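Local coordinates for sigma regulatory family protein-PP2C phosphatase (Chlamydia trachomatis serovar L2, PDB 6MAB) that probably acts as a membrane-bound phosphatase of the sigma regulatory system, this chain being its periplasmic sensor domain, which probably helps regulate the TCA cycle, at residues A[73-78]-A[144-149]; A[104-109]-A[129-134]; A[167-172]-A[182-187]. All coordinates share one frame; numbering follows the deposited sequence.

Contact 1 (A[73-78]-A[144-149])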
loop_
_atom_site.group_PDB
_atom_site.type_symbol
_atom_site.label_atom_id
_atom_site.label_comp_id
_atom_site.label_asym_id
_atom_site.label_seq_id
_atom_site.Cartn_x
_atom_site.Cartn_y
_atom_site.Cartn_z
ATOM N N LYS A 73 8.856 -2.196 -11.702
ATOM C CA LYS A 73 10.053 -2.634 -11.002
ATOM C C LYS A 73 10.244 -4.132 -11.175
ATOM O O LYS A 73 11.379 -4.603 -11.288
ATOM C CB LYS A 73 9.975 -2.258 -9.524
ATOM C CG LYS A 73 11.162 -2.795 -8.709
ATOM C CD LYS A 73 11.088 -2.404 -7.235
ATOM C CE LYS A 73 12.317 -2.892 -6.478
ATOM N NZ LYS A 73 13.401 -1.892 -6.561
ATOM N N GLU A 74 9.147 -4.882 -11.234
ATOM C CA GLU A 74 9.204 -6.324 -11.416
ATOM C C GLU A 74 7.870 -6.809 -11.937
ATOM O O GLU A 74 6.820 -6.432 -11.408
ATOM C CB GLU A 74 9.518 -7.041 -10.088
ATOM C CG GLU A 74 9.558 -8.572 -10.178
ATOM C CD GLU A 74 9.954 -9.228 -8.856
ATOM O OE1 GLU A 74 10.682 -8.573 -8.091
ATOM O OE2 GLU A 74 9.540 -10.383 -8.580
ATOM N N ILE A 75 7.908 -7.665 -12.946
ATOM C CA ILE A 75 6.780 -8.532 -13.232
ATOM C C ILE A 75 7.293 -9.968 -13.289
ATOM O O ILE A 75 8.268 -10.255 -13.992
ATOM C CB ILE A 75 6.064 -8.125 -14.535
ATOM C CG1 ILE A 75 4.959 -9.114 -14.830
ATOM C CG2 ILE A 75 7.033 -8.069 -15.689
ATOM C CD1 ILE A 75 3.968 -8.581 -15.829
ATOM N N SER A 76 6.666 -10.857 -12.504
ATOM C CA SER A 76 7.134 -12.230 -12.335
ATOM C C SER A 76 5.990 -13.231 -12.440
ATOM O O SER A 76 4.902 -13.003 -11.918
ATOM C CB SER A 76 7.815 -12.419 -10.970
ATOM O OG SER A 76 9.007 -11.665 -10.894
ATOM N N LEU A 77 6.276 -14.350 -13.098
ATOM C CA LEU A 77 5.441 -15.535 -13.050
ATOM C C LEU A 77 5.984 -16.442 -11.966
ATOM O O LEU A 77 7.140 -16.891 -12.045
ATOM C CB LEU A 77 5.451 -16.276 -14.375
ATOM C CG LEU A 77 4.691 -15.778 -15.580
ATOM C CD1 LEU A 77 4.939 -16.790 -16.705
ATOM C CD2 LEU A 77 3.209 -15.652 -15.242
ATOM N N VAL A 78 5.144 -16.721 -10.978
ATOM C CA VAL A 78 5.519 -17.461 -9.783
ATOM C C VAL A 78 4.757 -18.773 -9.809
ATOM O O VAL A 78 3.527 -18.791 -9.706
ATOM C CB VAL A 78 5.222 -16.659 -8.510
ATOM C CG1 VAL A 78 5.802 -17.385 -7.260
ATOM C CG2 VAL A 78 5.796 -15.266 -8.639
ATOM N N GLY A 144 -0.223 -20.810 -10.327
ATOM C CA GLY A 144 0.822 -19.858 -10.046
ATOM C C GLY A 144 0.200 -18.499 -9.829
ATOM O O GLY A 144 -1.025 -18.356 -9.786
ATOM N N VAL A 145 1.070 -17.510 -9.702
ATOM C CA VAL A 145 0.669 -16.143 -9.408
ATOM C C VAL A 145 1.437 -15.208 -10.327
ATOM O O VAL A 145 2.638 -15.383 -10.530
ATOM C CB VAL A 145 0.928 -15.801 -7.927
ATOM C CG1 VAL A 145 0.684 -14.305 -7.656
ATOM C CG2 VAL A 145 0.034 -16.666 -7.043
ATOM N N LEU A 146 0.734 -14.236 -10.918
ATOM C CA LEU A 146 1.375 -13.129 -11.626
ATOM C C LEU A 146 1.616 -12.020 -10.608
ATOM O O LEU A 146 0.665 -11.463 -10.038
ATOM C CB LEU A 146 0.512 -12.630 -12.778
ATOM C CG LEU A 146 1.148 -11.490 -13.582
ATOM C CD1 LEU A 146 2.439 -11.949 -14.240
ATOM C CD2 LEU A 146 0.194 -10.976 -14.653
ATOM N N TYR A 147 2.897 -11.749 -10.339
ATOM C CA TYR A 147 3.362 -10.871 -9.282
ATOM C C TYR A 147 3.979 -9.626 -9.915
ATOM O O TYR A 147 4.910 -9.741 -10.714
ATOM C CB TYR A 147 4.382 -11.652 -8.461
ATOM C CG TYR A 147 5.052 -10.935 -7.307
ATOM C CD1 TYR A 147 6.158 -10.139 -7.513
ATOM C CD2 TYR A 147 4.604 -11.115 -6.003
ATOM C CE1 TYR A 147 6.799 -9.497 -6.436
ATOM C CE2 TYR A 147 5.236 -10.480 -4.929
ATOM C CZ TYR A 147 6.332 -9.686 -5.158
ATOM O OH TYR A 147 6.980 -9.065 -4.105
ATOM N N THR A 148 3.455 -8.442 -9.583
ATOM C CA THR A 148 4.015 -7.199 -10.103
ATOM C C THR A 148 4.281 -6.201 -8.977
ATOM O O THR A 148 3.552 -6.133 -7.971
ATOM C CB THR A 148 3.147 -6.540 -11.179
ATOM O OG1 THR A 148 1.854 -6.287 -10.662
ATOM C CG2 THR A 148 3.026 -7.430 -12.406
ATOM N N LEU A 149 5.369 -5.453 -9.167
ATOM C CA LEU A 149 5.787 -4.347 -8.313
ATOM C C LEU A 149 5.904 -3.088 -9.162
ATOM O O LEU A 149 6.613 -3.088 -10.174
ATOM C CB LEU A 149 7.141 -4.637 -7.660
ATOM C CG LEU A 149 7.291 -5.897 -6.816
ATOM C CD1 LEU A 149 8.737 -6.032 -6.334
ATOM C CD2 LEU A 149 6.331 -5.915 -5.624
#

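Contact 2 (A[104-109]-A[129-134])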
loop_
_atom_site.group_PDB
_atom_site.type_symbol
_atom_site.label_atom_id
_atom_site.label_comp_id
_atom_site.label_asym_id
_atom_site.label_seq_id
_atom_site.Cartn_x
_atom_site.Cartn_y
_atom_site.Cartn_z
ATOM N N GLU A 104 6.920 -13.846 -0.124
ATOM C CA GLU A 104 6.471 -12.728 -0.941
ATOM C C GLU A 104 5.010 -12.872 -1.362
ATOM O O GLU A 104 4.350 -11.871 -1.667
ATOM C CB GLU A 104 7.365 -12.611 -2.188
ATOM C CG GLU A 104 8.758 -12.015 -1.967
ATOM C CD GLU A 104 9.807 -12.999 -1.422
ATOM O OE1 GLU A 104 9.497 -14.184 -1.140
ATOM O OE2 GLU A 104 10.973 -12.571 -1.287
ATOM N N ILE A 105 4.500 -14.092 -1.427
ATOM C CA ILE A 105 3.140 -14.335 -1.909
ATOM C C ILE A 105 2.206 -14.346 -0.714
ATOM O O ILE A 105 2.411 -15.110 0.225
ATOM C CB ILE A 105 3.053 -15.667 -2.671
ATOM C CG1 ILE A 105 3.917 -15.654 -3.929
ATOM C CG2 ILE A 105 1.597 -16.020 -3.034
ATOM C CD1 ILE A 105 3.583 -14.602 -4.951
ATOM N N PHE A 106 1.157 -13.537 -0.756
ATOM C CA PHE A 106 0.165 -13.400 0.291
ATOM C C PHE A 106 -1.246 -13.693 -0.205
ATOM O O PHE A 106 -2.196 -13.445 0.541
ATOM C CB PHE A 106 0.163 -11.971 0.872
ATOM C CG PHE A 106 1.508 -11.279 0.874
ATOM C CD1 PHE A 106 2.577 -11.806 1.571
ATOM C CD2 PHE A 106 1.679 -10.066 0.215
ATOM C CE1 PHE A 106 3.797 -11.156 1.590
ATOM C CE2 PHE A 106 2.901 -9.414 0.232
ATOM C CZ PHE A 106 3.959 -9.963 0.925
ATOM N N LEU A 107 -1.405 -14.110 -1.455
ATOM C CA LEU A 107 -2.712 -14.327 -2.080
ATOM C C LEU A 107 -3.187 -15.764 -1.863
ATOM O O LEU A 107 -2.485 -16.718 -2.216
ATOM C CB LEU A 107 -2.597 -14.028 -3.567
ATOM C CG LEU A 107 -3.827 -14.279 -4.481
ATOM C CD1 LEU A 107 -4.954 -13.370 -4.112
ATOM C CD2 LEU A 107 -3.477 -14.078 -5.926
ATOM N N SER A 108 -4.393 -15.923 -1.329
ATOM C CA SER A 108 -4.907 -17.261 -1.075
ATOM C C SER A 108 -5.559 -17.818 -2.337
ATOM O O SER A 108 -5.816 -17.096 -3.304
ATOM C CB SER A 108 -5.896 -17.251 0.093
ATOM O OG SER A 108 -7.132 -16.678 -0.283
ATOM N N ASP A 109 -5.811 -19.132 -2.330
ATOM C CA ASP A 109 -6.345 -19.767 -3.530
ATOM C C ASP A 109 -7.811 -19.446 -3.767
ATOM O O ASP A 109 -8.328 -19.768 -4.842
ATOM C CB ASP A 109 -6.152 -21.295 -3.483
ATOM C CG ASP A 109 -6.964 -21.980 -2.379
ATOM O OD1 ASP A 109 -7.547 -21.301 -1.504
ATOM O OD2 ASP A 109 -7.013 -23.227 -2.395
ATOM N N VAL A 129 2.000 -3.624 -4.815
ATOM C CA VAL A 129 2.233 -5.057 -4.914
ATOM C C VAL A 129 0.926 -5.673 -5.371
ATOM O O VAL A 129 -0.053 -5.674 -4.619
ATOM C CB VAL A 129 2.674 -5.647 -3.576
ATOM C CG1 VAL A 129 2.956 -7.131 -3.710
ATOM C CG2 VAL A 129 3.895 -4.889 -3.033
ATOM N N LEU A 130 0.920 -6.182 -6.592
ATOM C CA LEU A 130 -0.255 -6.808 -7.188
ATOM C C LEU A 130 0.027 -8.288 -7.404
ATOM O O LEU A 130 1.066 -8.655 -7.956
ATOM C CB LEU A 130 -0.611 -6.144 -8.506
ATOM C CG LEU A 130 -1.519 -4.932 -8.375
ATOM C CD1 LEU A 130 -0.878 -3.821 -7.552
ATOM C CD2 LEU A 130 -1.929 -4.408 -9.742
ATOM N N GLN A 131 -0.870 -9.130 -6.902
ATOM C CA GLN A 131 -0.778 -10.570 -7.054
ATOM C C GLN A 131 -2.077 -11.074 -7.634
ATOM O O GLN A 131 -3.146 -10.738 -7.113
ATOM C CB GLN A 131 -0.481 -11.221 -5.704
ATOM C CG GLN A 131 0.817 -10.696 -5.141
ATOM C CD GLN A 131 1.212 -11.301 -3.793
ATOM O OE1 GLN A 131 0.659 -12.311 -3.349
ATOM N NE2 GLN A 131 2.202 -10.685 -3.156
ATOM N N THR A 132 -1.977 -11.845 -8.715
ATOM C CA THR A 132 -3.135 -12.362 -9.430
ATOM C C THR A 132 -2.989 -13.861 -9.668
ATOM O O THR A 132 -1.968 -14.315 -10.195
ATOM C CB THR A 132 -3.289 -11.616 -10.742
ATOM O OG1 THR A 132 -3.441 -10.223 -10.460
ATOM C CG2 THR A 132 -4.505 -12.132 -11.530
ATOM N N ASN A 133 -4.017 -14.625 -9.296
ATOM C CA ASN A 133 -3.962 -16.071 -9.445
ATOM C C ASN A 133 -4.073 -16.470 -10.917
ATOM O O ASN A 133 -4.856 -15.903 -11.687
ATOM C CB ASN A 133 -5.064 -16.745 -8.622
ATOM C CG ASN A 133 -4.644 -17.029 -7.217
ATOM O OD1 ASN A 133 -3.481 -17.358 -6.951
ATOM N ND2 ASN A 133 -5.581 -16.916 -6.296
ATOM N N ILE A 134 -3.244 -17.432 -11.305
ATOM C CA ILE A 134 -3.279 -18.038 -12.630
ATOM C C ILE A 134 -4.011 -19.362 -12.450
ATOM O O ILE A 134 -3.466 -20.330 -11.907
ATOM C CB ILE A 134 -1.869 -18.207 -13.207
ATOM C CG1 ILE A 134 -1.229 -16.814 -13.392
ATOM C CG2 ILE A 134 -1.916 -18.979 -14.525
ATOM C CD1 ILE A 134 0.277 -16.866 -13.595
HETATM O O HOH W 1 -2.717 -18.351 -4.518
#

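Contact 3 (A[167-172]-A[182-187])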
loop_
_atom_site.group_PDB
_atom_site.type_symbol
_atom_site.label_atom_id
_atom_site.label_comp_id
_atom_site.label_asym_id
_atom_site.label_seq_id
_atom_site.Cartn_x
_atom_site.Cartn_y
_atom_site.Cartn_z
ATOM N N SER A 167 -3.792 23.671 2.552
ATOM C CA SER A 167 -3.783 22.355 1.920
ATOM C C SER A 167 -3.522 21.245 2.947
ATOM O O SER A 167 -2.550 21.290 3.701
ATOM C CB SER A 167 -2.730 22.318 0.813
ATOM O OG SER A 167 -2.836 21.136 0.039
ATOM N N VAL A 168 -4.382 20.235 2.983
ATOM C CA VAL A 168 -4.215 19.184 3.977
ATOM C C VAL A 168 -3.078 18.271 3.565
ATOM O O VAL A 168 -2.749 18.119 2.384
ATOM C CB VAL A 168 -5.516 18.388 4.200
ATOM C CG1 VAL A 168 -6.681 19.347 4.411
ATOM C CG2 VAL A 168 -5.767 17.418 3.069
ATOM N N LYS A 169 -2.476 17.656 4.560
ATOM C CA LYS A 169 -1.373 16.728 4.393
ATOM C C LYS A 169 -1.896 15.301 4.492
ATOM O O LYS A 169 -3.015 15.072 4.950
ATOM C CB LYS A 169 -0.309 16.995 5.455
ATOM C CG LYS A 169 0.180 18.440 5.440
ATOM C CD LYS A 169 1.198 18.721 6.540
ATOM C CE LYS A 169 1.596 20.199 6.564
ATOM N NZ LYS A 169 0.417 21.110 6.680
ATOM N N THR A 170 -1.085 14.341 4.043
ATOM C CA THR A 170 -1.556 12.967 3.891
ATOM C C THR A 170 -0.476 11.987 4.332
ATOM O O THR A 170 0.712 12.202 4.084
ATOM C CB THR A 170 -1.933 12.669 2.425
ATOM O OG1 THR A 170 -2.884 13.630 1.969
ATOM C CG2 THR A 170 -2.500 11.242 2.255
ATOM N N ALA A 171 -0.902 10.889 4.947
ATOM C CA ALA A 171 -0.032 9.761 5.260
ATOM C C ALA A 171 -0.732 8.481 4.826
ATOM O O ALA A 171 -1.936 8.324 5.031
ATOM C CB ALA A 171 0.300 9.690 6.731
ATOM N N ILE A 172 0.029 7.593 4.193
ATOM C CA ILE A 172 -0.439 6.264 3.820
ATOM C C ILE A 172 -0.047 5.307 4.932
ATOM O O ILE A 172 1.138 5.239 5.305
ATOM C CB ILE A 172 0.172 5.821 2.483
ATOM C CG1 ILE A 172 -0.129 6.842 1.383
ATOM C CG2 ILE A 172 -0.286 4.407 2.106
ATOM C CD1 ILE A 172 -1.594 7.088 1.105
ATOM N N ALA A 182 4.501 9.819 4.032
ATOM C CA ALA A 182 3.682 10.973 4.376
ATOM C C ALA A 182 4.246 12.245 3.763
ATOM O O ALA A 182 5.432 12.332 3.416
ATOM C CB ALA A 182 3.574 11.143 5.907
ATOM N N THR A 183 3.381 13.262 3.679
ATOM C CA THR A 183 3.805 14.594 3.268
ATOM C C THR A 183 5.047 15.013 4.035
ATOM O O THR A 183 6.000 15.550 3.468
ATOM C CB THR A 183 2.683 15.600 3.526
ATOM O OG1 THR A 183 1.480 15.152 2.855
ATOM C CG2 THR A 183 3.099 17.003 3.060
ATOM N N ASP A 184 5.016 14.805 5.338
ATOM C CA ASP A 184 6.162 15.050 6.205
ATOM C C ASP A 184 6.967 13.750 6.266
ATOM O O ASP A 184 6.535 12.767 6.872
ATOM C CB ASP A 184 5.681 15.506 7.579
ATOM C CG ASP A 184 5.044 16.883 7.545
ATOM O OD1 ASP A 184 5.765 17.872 7.278
ATOM O OD2 ASP A 184 3.818 16.979 7.771
ATOM N N SER A 185 8.126 13.737 5.607
ATOM C CA SER A 185 8.940 12.530 5.525
ATOM C C SER A 185 9.437 12.068 6.889
ATOM O O SER A 185 9.809 10.898 7.041
ATOM C CB SER A 185 10.124 12.780 4.587
ATOM O OG SER A 185 11.124 11.795 4.758
ATOM N N SER A 186 9.463 12.957 7.887
ATOM C CA SER A 186 9.832 12.532 9.240
ATOM C C SER A 186 8.836 11.548 9.847
ATOM O O SER A 186 9.132 10.938 10.886
ATOM C CB SER A 186 9.969 13.760 10.154
ATOM O OG SER A 186 8.703 14.366 10.393
ATOM N N LEU A 187 7.667 11.361 9.237
ATOM C CA LEU A 187 6.735 10.359 9.709
ATOM C C LEU A 187 6.887 9.022 9.012
ATOM O O LEU A 187 6.170 8.079 9.368
ATOM C CB LEU A 187 5.288 10.824 9.512
ATOM C CG LEU A 187 4.950 12.210 10.052
ATOM C CD1 LEU A 187 3.482 12.504 9.807
ATOM C CD2 LEU A 187 5.281 12.314 11.538
#

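Contact 1 (A[73-78]-A[144-149])
Glu74 reaches across to Tyr147, its OE2 lying 3.6 Å from both CD1 and CE1 of the ring, with carboxylate and ring planes turned 41° apart. Glu74 CG stands anti to the backbone N (chi1 178°) and the chain runs on extended, which also brings OE1 to 3.7 Å from CD1 of Leu149 alongside. The buried carboxylate is gripped at both oxygens: OE2 accepts Ser76 OG at 2.7 Å on its anti side and bonds Tyr101 OH, while OE1 forms a salt bridge to Arg93. Tyr101 also sets its ring edge-to-face with Tyr147. On the other face of the sheet, Ile75 CG1 lies 3.5 Å from CG2 of Thr148 and 3.8 Å from CD1 of Leu146, and Phe42 of helix 35-45 packs on Ile75 and Leu77. Paired backbone bonds set the register, such as the nearly straight Tyr147 N to Ser76 O (2.8 Å, 178° at the hydrogen). Where strand 74-80 begins, the N atoms of Lys73 and Glu74 both address Leu149 O, the former weakly. That is a classic beta bulge opening an antiparallel pair; strand 142-151 is the middle one of a 2-1-5-4-3 sheet of PAS-like order, consistent with a CACHE-type sensor module.

Contact 2 (A[104-109]-A[129-134])
Glu104 O receives NE2 of Gln131 at 2.9 Å, the first of several bonds by which strand 126-135 holds an irregular loop lying over the PAS-like antiparallel sheet through side-chain amides rather than backbone pairing. NE2 lies in the plane of the Glu104 carbonyl, whereas the accepting oxygen sits 30° out of the amide plane of Gln131. Ile105 follows, its CG2 resting 3.8 Å from Gln131 OE1. That same oxygen takes Phe106 N at 2.9 Å, in the amide plane and on a lone pair, and Leu107 N more weakly. The Gln131 chain, extended beyond CG (chi2 -179°), carries the amide up to the loop; with a carbonyl at NE2 and an N-H at OE1, the orientation of the amide is defined. Leu107 then drops between the two amides: CB lies 4.1 Å from CB of Gln131, and CD2 packs 3.4 Å from CG of Asn133, while Leu114 of strand 113-119 also touches it. At Ser108 the second amide takes over, with ND2 of Asn133 donating to Ser108 O at 3.0 Å and also to Gln111 O farther along the loop. Its other end is met by a water that donates to Asn133 OD1 at 2.7 Å and to Leu107 O at 2.8 Å.

Contact 3 (A[167-172]-A[182-187])
Lys169 lies across Thr183 at about a right angle. Its CB sits 3.7 Å from Thr183 OG1, and CG comes next, 4.0 Å from CG2 of the same threonine. CD passes on to Asp184, 3.4 Å from OD2, and CE stays 4.1 Å from that oxygen. There the chain bends (chi4 55°), and NZ ends 5.5 Å from Asp184 OD2, too far for an ion pair; NZ makes instead a long, weak ion pair with Glu260. Asp184 OD2 is hydrogen-bonded to Tyr259 OH, and the direct contact of Lys169 with the carboxylate is made by the aliphatic stem. Next to this crossing, two hydrogen bonds join the segments. Thr170 N donates to Thr183 OG1 at 2.9 Å and 164°, using a side-chain hydroxyl where a continuing strand would offer a carbonyl. With OG1 beside its own backbone N (chi1 -55°), the hydroxyl is placed to accept this bond while also bonding to Leu160 O. Thr183 N returns a bond to Thr170 O at 2.9 Å. At the neighbouring pair, CB of Ala171 and CB of Ala182 meet at 3.7 Å, an antiparallel non-hydrogen-bonded pair. The geometry marks the point where the outermost strand, 179-182, leaves its beta-hairpin partner 169-174 in the second antiparallel sheet, the short 3-10 segment 185-187 following.

Contacts 1 and 2 belong to one sheet and touch directly: Leu146 N lies 2.8 Å from Thr132 O, a probable hydrogen bond, and Tyr147 packs against Gln131; neighbouring strands 142-151 and 126-135 supply one side of contact 1 and of contact 2 respectively. Contact 3 stands in the second sheet, on the opposite side of the chain's centre, its centre about 30 Å from that of contact 1. Chemistry follows place. The pair 73-78/144-149 is buried and regularly paired beyond its bulge, with a buried carboxylate on one face; 104-109/129-134, also largely buried, fastens a loop with amides and a water; 167-172/182-187, partly buried at a sheet edge, combines one backbone bond, one hydroxyl acceptor, an alanine pair and a lysine stem.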